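Local coordinates for protein 3-ketosteroid-delta4-5alpha-dehydrogenase (PDB 4AT2) that uses a bound FAD to dehydrogenate the A ring of 3-ketosteroids, probably introducing the 4,5 double bond of products such as 4-androstene-3,17-dione during steroid catabolism, at residues A[43-48]-A[250-255]; A[79-84]-A[200-205]; A[126-131]-A[496-501]; A[311-316]-A[438-443]. One frame throughout, in Å; residues are numbered along the deposited sequence.

Interaction 1: residues A[43-48]-A[250-255]; sequences DVVVAG and VRARRG. With FAD (flavin-adenine dinucleotide), chain D.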
# COMPACT_ATOMS: atom_id res chain seq x y z
N ASP A 43 -21.80 31.22 -2.07
CA ASP A 43 -22.19 30.26 -3.11
C ASP A 43 -21.23 29.08 -3.07
O ASP A 43 -21.65 27.93 -3.05
CB ASP A 43 -22.11 30.90 -4.49
CG ASP A 43 -23.18 31.94 -4.71
OD1 ASP A 43 -24.28 31.81 -4.14
OD2 ASP A 43 -22.90 32.90 -5.45
N VAL A 44 -19.94 29.39 -3.07
CA VAL A 44 -18.89 28.38 -3.04
C VAL A 44 -18.07 28.58 -1.77
O VAL A 44 -17.52 29.66 -1.54
CB VAL A 44 -18.01 28.44 -4.31
CG1 VAL A 44 -16.83 27.47 -4.20
CG2 VAL A 44 -18.84 28.10 -5.54
N VAL A 45 -18.04 27.54 -0.94
CA VAL A 45 -17.28 27.57 0.31
C VAL A 45 -16.06 26.68 0.13
O VAL A 45 -16.18 25.49 -0.15
CB VAL A 45 -18.15 27.11 1.50
CG1 VAL A 45 -17.29 26.96 2.76
CG2 VAL A 45 -19.27 28.11 1.75
N VAL A 46 -14.88 27.29 0.25
CA VAL A 46 -13.60 26.58 0.06
C VAL A 46 -12.97 26.36 1.43
O VAL A 46 -12.63 27.32 2.13
CB VAL A 46 -12.63 27.38 -0.83
CG1 VAL A 46 -11.31 26.62 -1.00
CG2 VAL A 46 -13.28 27.67 -2.18
N ALA A 47 -12.80 25.10 1.79
CA ALA A 47 -12.13 24.76 3.05
C ALA A 47 -10.63 24.58 2.80
O ALA A 47 -10.21 23.61 2.16
CB ALA A 47 -12.74 23.51 3.65
N GLY A 48 -9.82 25.52 3.30
CA GLY A 48 -8.36 25.43 3.15
C GLY A 48 -7.81 26.43 2.14
O GLY A 48 -8.22 26.43 0.97
N VAL A 250 -21.55 27.46 8.24
CA VAL A 250 -21.32 28.22 7.02
C VAL A 250 -22.10 27.58 5.89
O VAL A 250 -21.89 26.41 5.58
CB VAL A 250 -19.81 28.26 6.66
CG1 VAL A 250 -19.60 29.04 5.38
CG2 VAL A 250 -18.98 28.86 7.80
N ARG A 251 -22.99 28.35 5.26
CA ARG A 251 -23.85 27.84 4.20
C ARG A 251 -23.17 27.93 2.85
O ARG A 251 -22.52 28.93 2.54
CB ARG A 251 -25.17 28.61 4.15
CG ARG A 251 -26.22 27.88 3.33
CD ARG A 251 -27.62 28.32 3.67
NE ARG A 251 -28.05 29.46 2.87
CZ ARG A 251 -28.54 29.36 1.63
NH1 ARG A 251 -28.64 28.17 1.04
NH2 ARG A 251 -28.92 30.45 0.98
N ALA A 252 -23.29 26.86 2.06
CA ALA A 252 -22.74 26.80 0.70
C ALA A 252 -23.88 26.56 -0.28
O ALA A 252 -24.36 25.43 -0.41
CB ALA A 252 -21.70 25.68 0.59
N ARG A 253 -24.33 27.62 -0.96
CA ARG A 253 -25.49 27.50 -1.85
C ARG A 253 -25.24 26.57 -3.05
O ARG A 253 -26.16 25.87 -3.48
CB ARG A 253 -25.96 28.87 -2.36
CG ARG A 253 -26.30 29.88 -1.27
CD ARG A 253 -26.69 31.21 -1.89
NE ARG A 253 -26.73 32.29 -0.89
CZ ARG A 253 -25.78 33.20 -0.72
NH1 ARG A 253 -24.68 33.20 -1.47
NH2 ARG A 253 -25.93 34.13 0.21
N ARG A 254 -24.01 26.56 -3.56
CA ARG A 254 -23.70 25.81 -4.78
C ARG A 254 -22.71 24.67 -4.54
O ARG A 254 -22.81 23.62 -5.17
CB ARG A 254 -23.15 26.74 -5.87
CG ARG A 254 -24.07 27.89 -6.23
CD ARG A 254 -23.54 28.67 -7.42
NE ARG A 254 -24.21 29.96 -7.58
CZ ARG A 254 -23.82 30.90 -8.45
NH1 ARG A 254 -22.79 30.69 -9.25
NH2 ARG A 254 -24.49 32.05 -8.52
N GLY A 255 -21.76 24.85 -3.63
CA GLY A 255 -20.82 23.77 -3.37
C GLY A 255 -19.79 24.05 -2.31
O GLY A 255 -19.44 25.21 -2.05
PA FAD D . -1.92 23.16 1.72
O1A FAD D . -1.17 24.00 0.76
O2A FAD D . -1.25 22.72 2.95
O5B FAD D . -3.26 23.94 2.11
C5B FAD D . -4.23 23.35 2.99
C4B FAD D . -4.80 24.45 3.90
O4B FAD D . -5.88 23.81 4.62
C3B FAD D . -3.75 24.88 4.93
O3B FAD D . -3.63 26.32 4.91
C2B FAD D . -4.31 24.35 6.26
O2B FAD D . -3.97 25.26 7.35
C1B FAD D . -5.82 24.34 5.99
N9A FAD D . -6.58 23.41 6.84
C8A FAD D . -6.20 22.22 7.34
N7A FAD D . -7.21 21.73 8.05
C5A FAD D . -8.24 22.60 7.98
C6A FAD D . -9.49 22.62 8.50
N6A FAD D . -9.90 21.59 9.24
N1A FAD D . -10.34 23.64 8.28
C2A FAD D . -9.94 24.71 7.49
N3A FAD D . -8.65 24.69 6.97
C4A FAD D . -7.83 23.63 7.23
N1 FAD D . 5.07 19.56 -3.80
C2 FAD D . 5.26 19.97 -5.11
O2 FAD D . 4.47 19.61 -5.97
N3 FAD D . 6.36 20.78 -5.44
C4 FAD D . 7.28 21.15 -4.46
O4 FAD D . 8.24 21.86 -4.79
C4X FAD D . 7.08 20.73 -3.14
N5 FAD D . 7.97 21.06 -2.17
C5X FAD D . 7.89 20.45 -0.97
C6 FAD D . 8.93 20.57 -0.04
C7 FAD D . 8.85 19.96 1.21
C7M FAD D . 9.93 20.12 2.10
C8 FAD D . 7.70 19.21 1.55
C8M FAD D . 7.55 18.57 2.80
C9 FAD D . 6.66 19.10 0.63
C9A FAD D . 6.76 19.70 -0.64
N10 FAD D . 5.76 19.57 -1.55
C10 FAD D . 5.98 19.94 -2.82
C1' FAD D . 4.40 19.09 -1.19
C2' FAD D . 3.42 20.27 -1.21
O2' FAD D . 3.99 21.29 -0.38
C3' FAD D . 2.04 19.86 -0.65
O3' FAD D . 1.71 18.51 -1.00
C4' FAD D . 0.96 20.82 -1.19
O4' FAD D . 1.33 22.16 -0.83
C5' FAD D . -0.40 20.49 -0.58
O5' FAD D . -1.39 21.35 -1.18
P FAD D . -2.85 21.48 -0.52
O1P FAD D . -3.51 20.17 -0.47
O2P FAD D . -3.54 22.64 -1.18
O3P FAD D . -2.49 21.78 1.04
O HOH W 1 -26.09 32.42 -5.99

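Interaction 2: residues A[79-84]-A[200-205]; sequences ATALAG and GGYMLM. Unlike the reference sequence in segment 79-84: Thr80 (reference Ala). With FAD (flavin-adenine dinucleotide), chain D.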
# COMPACT_ATOMS: atom_id res chain seq x y z
N ALA A 79 1.05 24.34 3.42
CA ALA A 79 2.30 23.70 3.01
C ALA A 79 2.81 24.30 1.70
O ALA A 79 4.02 24.31 1.45
CB ALA A 79 2.10 22.20 2.85
N THR A 80 1.90 24.79 0.87
CA THR A 80 2.29 25.33 -0.43
C THR A 80 3.33 26.46 -0.32
O THR A 80 4.32 26.48 -1.06
CB THR A 80 1.07 25.79 -1.25
OG1 THR A 80 0.16 24.68 -1.42
CG2 THR A 80 1.49 26.31 -2.61
N ALA A 81 3.09 27.40 0.59
CA ALA A 81 3.97 28.55 0.75
C ALA A 81 5.38 28.16 1.26
O ALA A 81 6.33 28.94 1.14
CB ALA A 81 3.33 29.59 1.68
N LEU A 82 5.50 26.95 1.80
CA LEU A 82 6.78 26.43 2.31
C LEU A 82 7.49 25.48 1.32
O LEU A 82 8.63 25.06 1.56
CB LEU A 82 6.56 25.72 3.65
CG LEU A 82 5.68 26.41 4.71
CD1 LEU A 82 5.47 25.50 5.91
CD2 LEU A 82 6.27 27.74 5.15
N ALA A 83 6.82 25.17 0.21
CA ALA A 83 7.32 24.21 -0.78
C ALA A 83 8.46 24.77 -1.64
O ALA A 83 8.62 25.99 -1.74
CB ALA A 83 6.17 23.77 -1.69
N GLY A 84 9.20 23.87 -2.27
CA GLY A 84 10.29 24.22 -3.21
C GLY A 84 9.79 24.99 -4.42
O GLY A 84 10.53 25.80 -5.02
N GLY A 200 10.04 28.44 -2.79
CA GLY A 200 9.60 28.86 -4.12
C GLY A 200 8.09 28.77 -4.26
O GLY A 200 7.50 29.47 -5.09
N GLY A 201 7.47 27.92 -3.46
CA GLY A 201 6.02 27.76 -3.45
C GLY A 201 5.29 29.04 -3.07
O GLY A 201 4.15 29.25 -3.48
N TYR A 202 5.96 29.91 -2.30
CA TYR A 202 5.40 31.21 -1.96
C TYR A 202 5.12 32.07 -3.20
O TYR A 202 4.13 32.81 -3.23
CB TYR A 202 6.32 31.96 -0.98
CG TYR A 202 5.83 33.34 -0.64
CD1 TYR A 202 4.85 33.54 0.33
CD2 TYR A 202 6.34 34.46 -1.30
CE1 TYR A 202 4.40 34.81 0.65
CE2 TYR A 202 5.89 35.73 -0.99
CZ TYR A 202 4.92 35.90 -0.02
OH TYR A 202 4.48 37.17 0.28
N MET A 203 5.99 31.99 -4.20
CA MET A 203 5.79 32.78 -5.42
C MET A 203 4.83 32.13 -6.41
O MET A 203 4.53 32.71 -7.46
CB MET A 203 7.12 33.17 -6.09
CG MET A 203 7.73 34.45 -5.54
SD MET A 203 6.60 35.87 -5.47
CE MET A 203 6.20 36.06 -7.21
N LEU A 204 4.33 30.94 -6.08
CA LEU A 204 3.14 30.42 -6.72
C LEU A 204 1.92 30.99 -5.99
O LEU A 204 1.01 31.53 -6.63
CB LEU A 204 3.11 28.89 -6.71
CG LEU A 204 1.82 28.19 -7.14
CD1 LEU A 204 1.41 28.56 -8.56
CD2 LEU A 204 1.98 26.69 -7.00
N MET A 205 1.91 30.90 -4.66
CA MET A 205 0.77 31.33 -3.85
C MET A 205 0.44 32.82 -3.93
O MET A 205 -0.72 33.18 -4.09
CB MET A 205 0.98 30.98 -2.38
CG MET A 205 0.64 29.55 -2.00
SD MET A 205 -1.03 29.02 -2.45
CE MET A 205 -2.06 29.97 -1.34
PA FAD D . -1.92 23.16 1.72
O1A FAD D . -1.17 24.00 0.76
O2A FAD D . -1.25 22.72 2.95
O5B FAD D . -3.26 23.94 2.11
C5B FAD D . -4.23 23.35 2.99
C4B FAD D . -4.80 24.45 3.90
O4B FAD D . -5.88 23.81 4.62
C3B FAD D . -3.75 24.88 4.93
O3B FAD D . -3.63 26.32 4.91
C2B FAD D . -4.31 24.35 6.26
O2B FAD D . -3.97 25.26 7.35
C1B FAD D . -5.82 24.34 5.99
N9A FAD D . -6.58 23.41 6.84
C8A FAD D . -6.20 22.22 7.34
N7A FAD D . -7.21 21.73 8.05
C5A FAD D . -8.24 22.60 7.98
C6A FAD D . -9.49 22.62 8.50
N6A FAD D . -9.90 21.59 9.24
N1A FAD D . -10.34 23.64 8.28
C2A FAD D . -9.94 24.71 7.49
N3A FAD D . -8.65 24.69 6.97
C4A FAD D . -7.83 23.63 7.23
N1 FAD D . 5.07 19.56 -3.80
C2 FAD D . 5.26 19.97 -5.11
O2 FAD D . 4.47 19.61 -5.97
N3 FAD D . 6.36 20.78 -5.44
C4 FAD D . 7.28 21.15 -4.46
O4 FAD D . 8.24 21.86 -4.79
C4X FAD D . 7.08 20.73 -3.14
N5 FAD D . 7.97 21.06 -2.17
C5X FAD D . 7.89 20.45 -0.97
C6 FAD D . 8.93 20.57 -0.04
C7 FAD D . 8.85 19.96 1.21
C7M FAD D . 9.93 20.12 2.10
C8 FAD D . 7.70 19.21 1.55
C8M FAD D . 7.55 18.57 2.80
C9 FAD D . 6.66 19.10 0.63
C9A FAD D . 6.76 19.70 -0.64
N10 FAD D . 5.76 19.57 -1.55
C10 FAD D . 5.98 19.94 -2.82
C1' FAD D . 4.40 19.09 -1.19
C2' FAD D . 3.42 20.27 -1.21
O2' FAD D . 3.99 21.29 -0.38
C3' FAD D . 2.04 19.86 -0.65
O3' FAD D . 1.71 18.51 -1.00
C4' FAD D . 0.96 20.82 -1.19
O4' FAD D . 1.33 22.16 -0.83
C5' FAD D . -0.40 20.49 -0.58
O5' FAD D . -1.39 21.35 -1.18
P FAD D . -2.85 21.48 -0.52
O1P FAD D . -3.51 20.17 -0.47
O2P FAD D . -3.54 22.64 -1.18
O3P FAD D . -2.49 21.78 1.04

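Interaction 3: residues A[126-131]-A[496-501]; sequences TDYCEG and SFYGRR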
# COMPACT_ATOMS: atom_id res chain seq x y z
N THR A 126 -4.25 11.45 -18.26
CA THR A 126 -4.48 11.89 -19.65
C THR A 126 -5.02 13.32 -19.67
O THR A 126 -4.50 14.19 -20.39
CB THR A 126 -5.43 10.92 -20.41
OG1 THR A 126 -4.88 9.61 -20.36
CG2 THR A 126 -5.56 11.32 -21.89
N ASP A 127 -6.03 13.56 -18.85
CA ASP A 127 -6.65 14.86 -18.70
C ASP A 127 -5.64 15.94 -18.25
O ASP A 127 -5.58 17.03 -18.81
CB ASP A 127 -7.81 14.72 -17.71
CG ASP A 127 -8.47 16.03 -17.40
OD1 ASP A 127 -9.12 16.59 -18.30
OD2 ASP A 127 -8.39 16.47 -16.24
N TYR A 128 -4.85 15.62 -17.23
CA TYR A 128 -3.82 16.52 -16.72
C TYR A 128 -2.81 16.87 -17.81
O TYR A 128 -2.38 18.03 -17.93
CB TYR A 128 -3.12 15.83 -15.55
CG TYR A 128 -2.11 16.67 -14.80
CD1 TYR A 128 -2.51 17.60 -13.84
CD2 TYR A 128 -0.75 16.50 -15.02
CE1 TYR A 128 -1.58 18.35 -13.14
CE2 TYR A 128 0.19 17.24 -14.33
CZ TYR A 128 -0.23 18.16 -13.39
OH TYR A 128 0.71 18.89 -12.71
N CYS A 129 -2.43 15.88 -18.61
CA CYS A 129 -1.43 16.10 -19.66
C CYS A 129 -1.98 16.93 -20.81
O CYS A 129 -1.31 17.83 -21.33
CB CYS A 129 -0.89 14.77 -20.17
SG CYS A 129 0.12 13.95 -18.93
N GLU A 130 -3.21 16.63 -21.22
CA GLU A 130 -3.82 17.35 -22.33
C GLU A 130 -4.06 18.83 -22.00
O GLU A 130 -4.05 19.68 -22.90
CB GLU A 130 -5.11 16.68 -22.79
CG GLU A 130 -4.91 15.31 -23.42
CD GLU A 130 -4.09 15.32 -24.72
OE1 GLU A 130 -4.10 16.33 -25.46
OE2 GLU A 130 -3.45 14.29 -25.01
N GLY A 131 -4.26 19.13 -20.72
CA GLY A 131 -4.50 20.51 -20.29
C GLY A 131 -3.28 21.23 -19.73
O GLY A 131 -3.41 22.35 -19.23
N SER A 496 -3.17 22.67 -8.06
CA SER A 496 -3.63 23.87 -8.79
C SER A 496 -4.54 23.50 -9.97
O SER A 496 -5.56 24.16 -10.18
CB SER A 496 -2.45 24.73 -9.25
OG SER A 496 -1.57 23.99 -10.09
N PHE A 497 -4.18 22.45 -10.70
CA PHE A 497 -4.96 22.05 -11.89
C PHE A 497 -6.37 21.61 -11.48
O PHE A 497 -7.38 22.07 -12.05
CB PHE A 497 -4.23 20.90 -12.61
CG PHE A 497 -4.82 20.53 -13.94
CD1 PHE A 497 -5.96 19.72 -14.02
CD2 PHE A 497 -4.21 20.94 -15.13
CE1 PHE A 497 -6.50 19.36 -15.26
CE2 PHE A 497 -4.74 20.58 -16.36
CZ PHE A 497 -5.89 19.80 -16.43
N TYR A 498 -6.45 20.71 -10.50
CA TYR A 498 -7.76 20.19 -10.06
C TYR A 498 -8.48 21.11 -9.08
O TYR A 498 -9.70 21.04 -8.95
CB TYR A 498 -7.68 18.71 -9.61
CG TYR A 498 -7.42 17.87 -10.83
CD1 TYR A 498 -8.39 17.77 -11.83
CD2 TYR A 498 -6.19 17.26 -11.05
CE1 TYR A 498 -8.17 17.06 -12.99
CE2 TYR A 498 -5.94 16.55 -12.21
CZ TYR A 498 -6.93 16.45 -13.17
OH TYR A 498 -6.68 15.76 -14.33
N GLY A 499 -7.73 22.01 -8.45
CA GLY A 499 -8.33 23.14 -7.71
C GLY A 499 -9.17 23.98 -8.66
O GLY A 499 -10.34 24.26 -8.38
N ARG A 500 -8.59 24.37 -9.79
CA ARG A 500 -9.36 25.06 -10.84
C ARG A 500 -10.66 24.33 -11.18
O ARG A 500 -11.74 24.93 -11.20
CB ARG A 500 -8.52 25.24 -12.10
CG ARG A 500 -7.42 26.30 -11.98
CD ARG A 500 -6.61 26.36 -13.28
NE ARG A 500 -7.45 26.76 -14.41
CZ ARG A 500 -7.11 26.60 -15.69
NH1 ARG A 500 -5.95 26.05 -16.02
NH2 ARG A 500 -7.95 27.01 -16.64
N ARG A 501 -10.54 23.03 -11.45
CA ARG A 501 -11.69 22.22 -11.84
C ARG A 501 -12.75 22.21 -10.73
O ARG A 501 -13.95 22.26 -11.01
CB ARG A 501 -11.25 20.79 -12.19
CG ARG A 501 -10.44 20.68 -13.47
CD ARG A 501 -11.31 20.80 -14.73
NE ARG A 501 -10.48 20.76 -15.94
CZ ARG A 501 -10.02 19.64 -16.51
NH1 ARG A 501 -10.33 18.45 -16.00
NH2 ARG A 501 -9.27 19.71 -17.59
O HOH W 2 -7.52 18.67 -20.01

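Interaction 4: residues A[311-316]-A[438-443]; sequences VAFVCD and LDLRGF. With ASD (4-androstene-3-17-dione), chain B.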
# COMPACT_ATOMS: atom_id res chain seq x y z
N VAL A 311 8.67 10.03 -0.79
CA VAL A 311 9.78 9.70 0.12
C VAL A 311 11.02 10.47 -0.30
O VAL A 311 11.51 10.30 -1.41
CB VAL A 311 10.10 8.19 0.12
CG1 VAL A 311 11.17 7.89 1.16
CG2 VAL A 311 8.85 7.34 0.40
N ALA A 312 11.52 11.32 0.59
CA ALA A 312 12.75 12.07 0.35
C ALA A 312 13.92 11.30 0.95
O ALA A 312 13.72 10.41 1.76
CB ALA A 312 12.64 13.45 0.97
N PHE A 313 15.13 11.66 0.54
CA PHE A 313 16.35 10.96 0.94
C PHE A 313 17.34 12.07 1.24
O PHE A 313 17.77 12.77 0.32
CB PHE A 313 16.80 10.09 -0.24
CG PHE A 313 17.97 9.19 0.04
CD1 PHE A 313 17.88 8.18 1.01
CD2 PHE A 313 19.14 9.29 -0.71
CE1 PHE A 313 18.95 7.32 1.25
CE2 PHE A 313 20.21 8.44 -0.47
CZ PHE A 313 20.12 7.45 0.50
N VAL A 314 17.67 12.27 2.52
CA VAL A 314 18.33 13.52 2.93
C VAL A 314 19.85 13.50 2.78
O VAL A 314 20.61 13.63 3.74
CB VAL A 314 17.86 14.02 4.32
CG1 VAL A 314 16.43 14.54 4.24
CG2 VAL A 314 18.02 12.94 5.38
N CYS A 315 20.28 13.34 1.54
CA CYS A 315 21.68 13.44 1.19
C CYS A 315 21.75 14.22 -0.12
O CYS A 315 20.82 14.17 -0.93
CB CYS A 315 22.29 12.04 1.04
SG CYS A 315 24.06 12.04 0.69
N ASP A 316 22.83 14.96 -0.34
CA ASP A 316 22.89 15.81 -1.51
C ASP A 316 23.08 15.00 -2.80
O ASP A 316 23.97 14.15 -2.87
CB ASP A 316 24.01 16.83 -1.39
CG ASP A 316 23.94 17.85 -2.48
OD1 ASP A 316 23.04 18.71 -2.40
OD2 ASP A 316 24.75 17.78 -3.44
N LEU A 438 29.46 6.55 3.11
CA LEU A 438 28.51 7.33 3.89
C LEU A 438 27.45 6.39 4.43
O LEU A 438 26.92 5.57 3.68
CB LEU A 438 27.82 8.38 3.01
CG LEU A 438 28.55 9.66 2.59
CD1 LEU A 438 29.82 9.36 1.79
CD2 LEU A 438 27.59 10.52 1.77
N ASP A 439 27.15 6.51 5.72
CA ASP A 439 26.08 5.74 6.35
C ASP A 439 24.74 6.44 6.11
O ASP A 439 24.45 7.48 6.70
CB ASP A 439 26.34 5.61 7.85
CG ASP A 439 25.39 4.65 8.54
OD1 ASP A 439 24.41 4.20 7.91
OD2 ASP A 439 25.63 4.36 9.74
N LEU A 440 23.94 5.86 5.21
CA LEU A 440 22.67 6.46 4.82
C LEU A 440 21.52 5.55 5.22
O LEU A 440 20.47 5.52 4.58
CB LEU A 440 22.65 6.76 3.31
CG LEU A 440 23.76 7.70 2.83
CD1 LEU A 440 23.76 7.84 1.31
CD2 LEU A 440 23.60 9.07 3.47
N ARG A 441 21.72 4.79 6.30
CA ARG A 441 20.64 4.02 6.91
C ARG A 441 19.70 4.97 7.65
O ARG A 441 20.15 5.85 8.38
CB ARG A 441 21.20 2.96 7.85
CG ARG A 441 21.98 1.89 7.10
CD ARG A 441 22.67 0.92 8.04
NE ARG A 441 23.71 1.57 8.82
CZ ARG A 441 24.57 0.90 9.58
NH1 ARG A 441 24.50 -0.43 9.65
NH2 ARG A 441 25.49 1.55 10.28
N GLY A 442 18.39 4.81 7.44
CA GLY A 442 17.41 5.67 8.10
C GLY A 442 17.45 7.13 7.66
O GLY A 442 17.27 8.05 8.47
N PHE A 443 17.64 7.33 6.36
CA PHE A 443 17.74 8.67 5.79
C PHE A 443 16.51 9.10 5.00
O PHE A 443 16.54 10.06 4.25
CB PHE A 443 19.00 8.78 4.91
CG PHE A 443 20.17 9.41 5.61
CD1 PHE A 443 20.72 8.81 6.74
CD2 PHE A 443 20.70 10.61 5.15
CE1 PHE A 443 21.81 9.39 7.39
CE2 PHE A 443 21.78 11.19 5.81
CZ PHE A 443 22.33 10.58 6.92
C1 ASD B . 9.49 17.28 -1.54
C10 ASD B . 10.92 17.55 -2.04
C11 ASD B . 11.92 16.93 0.26
C12 ASD B . 12.87 17.27 1.44
C13 ASD B . 14.20 17.80 0.92
C14 ASD B . 13.93 19.00 0.01
C15 ASD B . 15.27 19.74 -0.10
C16 ASD B . 15.84 19.67 1.33
C17 ASD B . 15.10 18.48 1.92
C18 ASD B . 15.05 16.68 0.32
C19 ASD B . 11.49 16.29 -2.70
C2 ASD B . 8.47 16.97 -2.65
C3 ASD B . 8.62 17.91 -3.83
C4 ASD B . 9.79 18.81 -3.90
C5 ASD B . 10.88 18.63 -3.12
C6 ASD B . 12.10 19.50 -3.39
C7 ASD B . 12.84 19.88 -2.11
C8 ASD B . 13.14 18.65 -1.26
C9 ASD B . 11.79 18.01 -0.84
O1 ASD B . 7.76 17.94 -4.72
O2 ASD B . 15.23 18.10 3.07

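Interaction 1: residues A[43-48]-A[250-255]
Asp43 sits between two arginines that meet its carboxylate in different ways. The Arg254 guanidinium lies alongside it, stacked with the planes only 18° apart; Asp43 OD2 rides over one guanidinium face, 3.6 Å from Arg254 NH2, so this salt bridge is one of charges alone. Arg253 instead turns its plane 68° from the carboxylate and directs NH1 to Asp43 OD1 (3.0 Å), a hydrogen-bonded salt bridge that reaches the oxygen from above the carboxylate plane. A water links Asp43 OD1 to Arg254 NH2, while Asp43 OD2 accepts from Asp66 N and Arg254 NH1 donates to Ala507 O. An asparagine here would probably leave both guanidinium groups without their shared counter-charge and that of Arg253 freer to turn. On the backbone, Asp43 O takes Arg254 N at 2.8 Å and Gly255 N at 3.1 Å; Val45 N then donates to Gly255 O (2.9 Å), setting Val44 and Gly255 in parallel register. Val45 CG2, anti to its carbonyl carbon, packs on Ala252 CB at 3.6 Å and on Val250 CG1. Strand 45-47 leads to Gly48, just past its end, whose CA touches FAD O4B, as in the glycine-rich turn of a Rossmann-type FAD-binding fold.

Interaction 2: residues A[79-84]-A[200-205]
Thr80 faces the cofactor with its hydroxyl and the 200-205 segment with its methyl. Thr80 OG1 donates to FAD O1A at 2.6 Å and accepts from FAD O4' at 2.8 Å, bridging the diphosphate and the ribityl chain; it is also hydrogen-bonded with the backbone N of Ile51. The amides of Ala79 and Thr80 add bonds to FAD O2A and O1A. Further along, Gly84 N donates to flavin N5 at 3.1 Å, and Ala83 CB lies 3.3 Å from the same N5.

Behind this first shell, residues 200-205 hold the loop by their backbone. Gly201 N donates to Ala83 O (2.8 Å, N-H...O angle 163°), arriving from above the carbonyl plane, so the peptide that carries Gly84 N is fixed from its carbonyl side. Gly201 CA approaches Thr80 O to 3.2 Å in a CA-H...O contact; a beta carbon on Gly201 would clash with that oxygen, and one on Gly200 with Gly84 O, consistent with glycine at both positions. Thr80 CG2, placed anti to the backbone N while OG1 turns to FAD (chi1 -58°), presses on Met205 CG at a tight 3.4 Å, the two side chains crossing at about a right angle.

The loop after strand 67-70 is thus backed by the start of helix 202-214, with Leu492 of helix 490-507 touching Thr80, Ala83 and Leu204, and helix 51-62 meeting Leu204 and Met205.

Interaction 3: residues A[126-131]-A[496-501]
Asp127 receives Tyr498 and Arg501 where helix 122-130 crosses helix 490-507, a nearly perpendicular helix-helix packing: the short axes make 97° and approach to 11.3 Å, a separation filled by large side chains. With CG anti to the backbone N (chi1 176°), Asp127 extends its carboxylate to the second helix. Arg501 grips it end-on, NH2 bonding Asp127 OD1 at 3.2 Å and NH1 bonding Asp127 OD2 on its syn lone pair, while the Tyr498 hydroxyl donates to the anti lone pair of Asp127 OD2 at 2.7 Å. Arg501 NH1 also donates to Val456 O, and Phe497 CE1 covers a face of the guanidinium. A water receives a weak bond from Arg501 NH2 and donates to Asp127 O.

Tyr128 follows with an apolar contact. Its CD1 lies over one face of the Phe497 ring, offset toward the rim, and its CE1 reaches Phe497 CB at 3.7 Å; the rings are oblique, their planes 53° apart. The CA of Tyr128 stands over the same phenylalanine, 4.2 Å from the ring centroid, as a CH-pi contact. Tyr128 OH is bonded to Tyr88 O.

At Gly131, where the first helix ends, a beta carbon would clash with Phe497 CZ, so the ring fits against bare backbone, and Gly131 O comes to the ring edge, 3.6 Å from Phe497 CE2.

Interaction 4: residues A[311-316]-A[438-443]
Val314 N donates to Phe443 O at 3.0 Å with an N-H...O angle of 162°, the donor lying in the carbonyl plane, a bond that joins the residue just after strand 309-313 to the type II turn Leu440-Phe443, while Phe313 CA adds a CA-H...O contact to the same oxygen at 3.4 Å and Val314 itself is the centre of an inverse gamma turn, closed by Cys315 N on Phe313 O.

Two aromatic side chains, Phe313 and Phe443, carry about half of the buried surface. The Phe313 ring, with CG anti to the backbone N (chi1 -174°), swings toward the turn: CZ meets Leu440 CD1 at 3.7 Å, the side chains crossing near a right angle, and CE1 meets Phe443 CB at 3.9 Å. A serine in its place would probably leave Leu440 CD1 and Phe443 CB facing a gap and weaken the hold of the strand on the turn. The Phe443 ring has Leu440 CD2 over one face, while Val314 O comes to its edge and Val314 CG2 touches CD2 at 3.6 Å. Farther on, Cys315 SG rests 4.0 Å from Leu438 CD2.

Ala312 and Val314 belong to the steroid pocket. Ala312 CB lies 3.6 Å from C11 of the bound androstenedione, and Val314 directs CG1 to the O2 end of the steroid while CG2 serves the protein contact.

Strand 309-313 pairs with strand 444-452 through Ala312 and Leu445, and strand 435-439 with 356-360 through Leu438 and Leu357; the contact thus joins two antiparallel sheets, with Ile343 of helix 340-350 packed on Phe313.

Interactions 1 and 2 both reach FAD, at its adenosine half and at its diphosphate and flavin respectively, with centres about 25 Å apart. Interaction 2 is nested within the chain loop closed by interaction 1, and interaction 3 crosses both in sequence. It lies beside interaction 2, nearest atoms about 5 Å apart, and helix 490-507, which supplies half of it, also touches residues of interaction 2. Interaction 4 comes later than interactions 1 and 2 and is nested inside interaction 3; its centre is about 43 Å from that of interaction 1, across the chain's centre. The set runs from the nucleotide-binding sheet, past the flavin, to the sheet of strand 309-313, which lines the steroid pocket.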